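Local coordinates for uncharacterized protein (Xanthomonas campestris pv. vesicatoria, PDB 4FC9), which is a type III effector (XopL) secreted into plant host cells, represented here by its all-helical C-terminal domain of unknown function, at residues L91-R96 with E166-A171. Sequence-based numbering, arbitrary orientation.
Sequences LEFLQR and ELIVHA
R96 on helix 91-101 and I168 near the end of helix 152-171 bring the two backbones closest, their CA atoms 6.7 Å apart, a spacing bridged entirely by side chains. I168 carries the contact from its side: its CB points at the other helix, and with CG1 anti to the carbonyl carbon (chi1 -72°) and an extended chi2 of 168°, the CD1 methyl reaches in between F93 and R96. There CD1 lies 3.6 Å from R96 CB and 3.7 Å from F93 CE1, approaching the ring obliquely. F93 swings its phenyl group to this place with CG anti to the backbone N (chi1 173°); M161 and T164 of helix 152-171 also touch it, H132 packs against it edge-to-face, and M100, one turn beyond R96 on helix 91-101, adds to the cover of I168. The second branch of I168, CG2, sits 3.8 Å from R96 CG, beside the aliphatic root of the arginine. R96 NE forms a salt bridge with D175, just beyond helix 152-171. R96 thus divides its work: CB and CG join F93 in a buried, purely apolar contact with I168, while the guanidinium group ties helix 91-101 to the chain following helix 152-171.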
ATOM      1  N   LEU A  91       2.443  14.758  -4.430  1.00 31.47           N
ATOM      2  CA  LEU A  91       1.870  15.425  -3.268  1.00 30.44           C
ATOM      3  C   LEU A  91       0.399  15.125  -3.085  1.00 28.57           C
ATOM      4  O   LEU A  91      -0.095  15.073  -1.962  1.00 32.48           O
ATOM      5  CB  LEU A  91       2.028  16.933  -3.402  1.00 39.37           C
ATOM      6  CG  LEU A  91       3.454  17.457  -3.493  1.00 44.44           C
ATOM      7  CD1 LEU A  91       3.418  18.973  -3.597  1.00 48.36           C
ATOM      8  CD2 LEU A  91       4.266  16.990  -2.292  1.00 39.97           C
ATOM      9  N   GLU A  92      -0.309  14.960  -4.193  1.00 30.73           N
ATOM     10  CA  GLU A  92      -1.740  14.715  -4.133  1.00 32.98           C
ATOM     11  C   GLU A  92      -1.999  13.326  -3.580  1.00 30.32           C
ATOM     12  O   GLU A  92      -2.947  13.119  -2.825  1.00 33.74           O
ATOM     13  CB  GLU A  92      -2.368  14.879  -5.511  1.00 41.72           C
ATOM     14  CG  GLU A  92      -1.851  16.103  -6.253  1.00 53.77           C
ATOM     15  CD  GLU A  92      -2.945  16.867  -6.966  1.00 60.46           C
ATOM     16  OE1 GLU A  92      -4.098  16.387  -6.977  1.00 63.09           O
ATOM     17  OE2 GLU A  92      -2.648  17.950  -7.513  1.00 63.94           O
ATOM     18  N   PHE A  93      -1.143  12.378  -3.949  1.00 25.27           N
ATOM     19  CA  PHE A  93      -1.233  11.031  -3.407  1.00 23.10           C
ATOM     20  C   PHE A  93      -0.917  11.025  -1.917  1.00 24.78           C
ATOM     21  O   PHE A  93      -1.656  10.454  -1.119  1.00 27.61           O
ATOM     22  CB  PHE A  93      -0.287  10.079  -4.138  1.00 27.13           C
ATOM     23  CG  PHE A  93      -0.217   8.709  -3.521  1.00 25.30           C
ATOM     24  CD1 PHE A  93      -1.182   7.753  -3.809  1.00 23.81           C
ATOM     25  CD2 PHE A  93       0.808   8.380  -2.641  1.00 22.14           C
ATOM     26  CE1 PHE A  93      -1.124   6.493  -3.234  1.00 22.41           C
ATOM     27  CE2 PHE A  93       0.871   7.124  -2.059  1.00 18.70           C
ATOM     28  CZ  PHE A  93      -0.096   6.180  -2.357  1.00 19.97           C
ATOM     29  N   LEU A  94       0.185  11.665  -1.549  1.00 24.14           N
ATOM     30  CA  LEU A  94       0.610  11.710  -0.155  1.00 25.94           C
ATOM     31  C   LEU A  94      -0.422  12.413   0.722  1.00 25.88           C
ATOM     32  O   LEU A  94      -0.633  12.035   1.876  1.00 26.61           O
ATOM     33  CB  LEU A  94       1.981  12.377  -0.040  1.00 26.48           C
ATOM     34  CG  LEU A  94       3.090  11.651  -0.810  1.00 25.01           C
ATOM     35  CD1 LEU A  94       4.374  12.469  -0.830  1.00 25.67           C
ATOM     36  CD2 LEU A  94       3.335  10.264  -0.223  1.00 22.37           C
ATOM     37  N   GLN A  95      -1.074  13.425   0.160  1.00 26.23           N
ATOM     38  CA  GLN A  95      -2.154  14.120   0.850  1.00 29.54           C
ATOM     39  C   GLN A  95      -3.307  13.161   1.150  1.00 29.67           C
ATOM     40  O   GLN A  95      -3.852  13.176   2.251  1.00 33.68           O
ATOM     41  CB  GLN A  95      -2.655  15.300   0.017  1.00 33.13           C
ATOM     42  CG  GLN A  95      -3.304  16.419   0.824  1.00 45.25           C
ATOM     43  CD  GLN A  95      -2.296  17.394   1.418  1.00 50.48           C
ATOM     44  OE1 GLN A  95      -1.892  18.368   0.772  1.00 49.11           O
ATOM     45  NE2 GLN A  95      -1.898  17.145   2.661  1.00 51.29           N
ATOM     46  N   ARG A  96      -3.669  12.323   0.179  1.00 33.07           N
ATOM     47  CA  ARG A  96      -4.749  11.348   0.366  1.00 31.70           C
ATOM     48  C   ARG A  96      -4.396  10.310   1.423  1.00 27.12           C
ATOM     49  O   ARG A  96      -5.255   9.878   2.198  1.00 30.56           O
ATOM     50  CB  ARG A  96      -5.096  10.643  -0.947  1.00 24.81           C
ATOM     51  CG  ARG A  96      -5.743  11.530  -1.987  1.00 26.17           C
ATOM     52  CD  ARG A  96      -7.088  12.052  -1.523  1.00 28.10           C
ATOM     53  NE  ARG A  96      -7.868  12.567  -2.644  1.00 29.86           N
ATOM     54  CZ  ARG A  96      -8.929  13.355  -2.521  1.00 35.73           C
ATOM     55  NH1 ARG A  96      -9.581  13.774  -3.599  1.00 38.73           N
ATOM     56  NH2 ARG A  96      -9.338  13.730  -1.318  1.00 34.81           N
ATOM     57  N   GLU A 166      -6.122   1.976  -4.486  1.00 22.00           N
ATOM     58  CA  GLU A 166      -7.481   1.541  -4.772  1.00 21.44           C
ATOM     59  C   GLU A 166      -8.454   1.961  -3.663  1.00 20.59           C
ATOM     60  O   GLU A 166      -9.618   2.255  -3.932  1.00 24.55           O
ATOM     61  CB  GLU A 166      -7.535   0.030  -5.023  1.00 23.48           C
ATOM     62  CG  GLU A 166      -6.758  -0.416  -6.264  1.00 25.60           C
ATOM     63  CD  GLU A 166      -7.203   0.296  -7.529  1.00 27.32           C
ATOM     64  OE1 GLU A 166      -8.423   0.312  -7.797  1.00 31.24           O
ATOM     65  OE2 GLU A 166      -6.336   0.842  -8.250  1.00 24.55           O
ATOM     66  N   LEU A 167      -7.977   2.001  -2.423  1.00 20.32           N
ATOM     67  CA  LEU A 167      -8.798   2.491  -1.317  1.00 23.08           C
ATOM     68  C   LEU A 167      -9.038   4.000  -1.433  1.00 26.19           C
ATOM     69  O   LEU A 167     -10.129   4.491  -1.133  1.00 28.36           O
ATOM     70  CB  LEU A 167      -8.175   2.135   0.039  1.00 20.32           C
ATOM     71  CG  LEU A 167      -8.194   0.652   0.434  1.00 18.26           C
ATOM     72  CD1 LEU A 167      -7.398   0.417   1.707  1.00 18.60           C
ATOM     73  CD2 LEU A 167      -9.619   0.141   0.601  1.00 21.88           C
ATOM     74  N   ILE A 168      -8.019   4.729  -1.880  1.00 26.08           N
ATOM     75  CA  ILE A 168      -8.144   6.162  -2.126  1.00 26.77           C
ATOM     76  C   ILE A 168      -9.208   6.447  -3.186  1.00 28.24           C
ATOM     77  O   ILE A 168     -10.055   7.320  -3.003  1.00 29.73           O
ATOM     78  CB  ILE A 168      -6.791   6.783  -2.546  1.00 24.43           C
ATOM     79  CG1 ILE A 168      -5.847   6.851  -1.343  1.00 23.51           C
ATOM     80  CG2 ILE A 168      -6.991   8.165  -3.134  1.00 27.58           C
ATOM     81  CD1 ILE A 168      -4.413   7.183  -1.695  1.00 23.28           C
ATOM     82  N   VAL A 169      -9.173   5.690  -4.280  1.00 30.35           N
ATOM     83  CA  VAL A 169     -10.117   5.876  -5.381  1.00 27.41           C
ATOM     84  C   VAL A 169     -11.537   5.449  -5.012  1.00 26.47           C
ATOM     85  O   VAL A 169     -12.514   6.022  -5.489  1.00 28.15           O
ATOM     86  CB  VAL A 169      -9.642   5.136  -6.648  1.00 30.01           C
ATOM     87  CG1 VAL A 169     -10.700   5.175  -7.742  1.00 31.29           C
ATOM     88  CG2 VAL A 169      -8.342   5.746  -7.141  1.00 29.34           C
ATOM     89  N   HIS A 170     -11.656   4.451  -4.148  1.00 25.85           N
ATOM     90  CA  HIS A 170     -12.973   4.053  -3.685  1.00 26.15           C
ATOM     91  C   HIS A 170     -13.605   5.176  -2.875  1.00 28.88           C
ATOM     92  O   HIS A 170     -14.792   5.480  -3.019  1.00 31.81           O
ATOM     93  CB  HIS A 170     -12.905   2.792  -2.833  1.00 28.04           C
ATOM     94  CG  HIS A 170     -14.252   2.264  -2.460  1.00 34.10           C
ATOM     95  ND1 HIS A 170     -14.915   2.660  -1.321  1.00 40.15           N
ATOM     96  CD2 HIS A 170     -15.079   1.402  -3.100  1.00 37.44           C
ATOM     97  CE1 HIS A 170     -16.089   2.054  -1.266  1.00 44.90           C
ATOM     98  NE2 HIS A 170     -16.210   1.281  -2.332  1.00 42.12           N
ATOM     99  N   ALA A 171     -12.793   5.792  -2.024  1.00 30.66           N
ATOM    100  CA  ALA A 171     -13.242   6.894  -1.192  1.00 29.17           C
ATOM    101  C   ALA A 171     -13.471   8.157  -2.015  1.00 31.49           C
ATOM    102  O   ALA A 171     -14.404   8.910  -1.753  1.00 34.38           O
ATOM    103  CB  ALA A 171     -12.244   7.154  -0.074  1.00 26.87           C
TER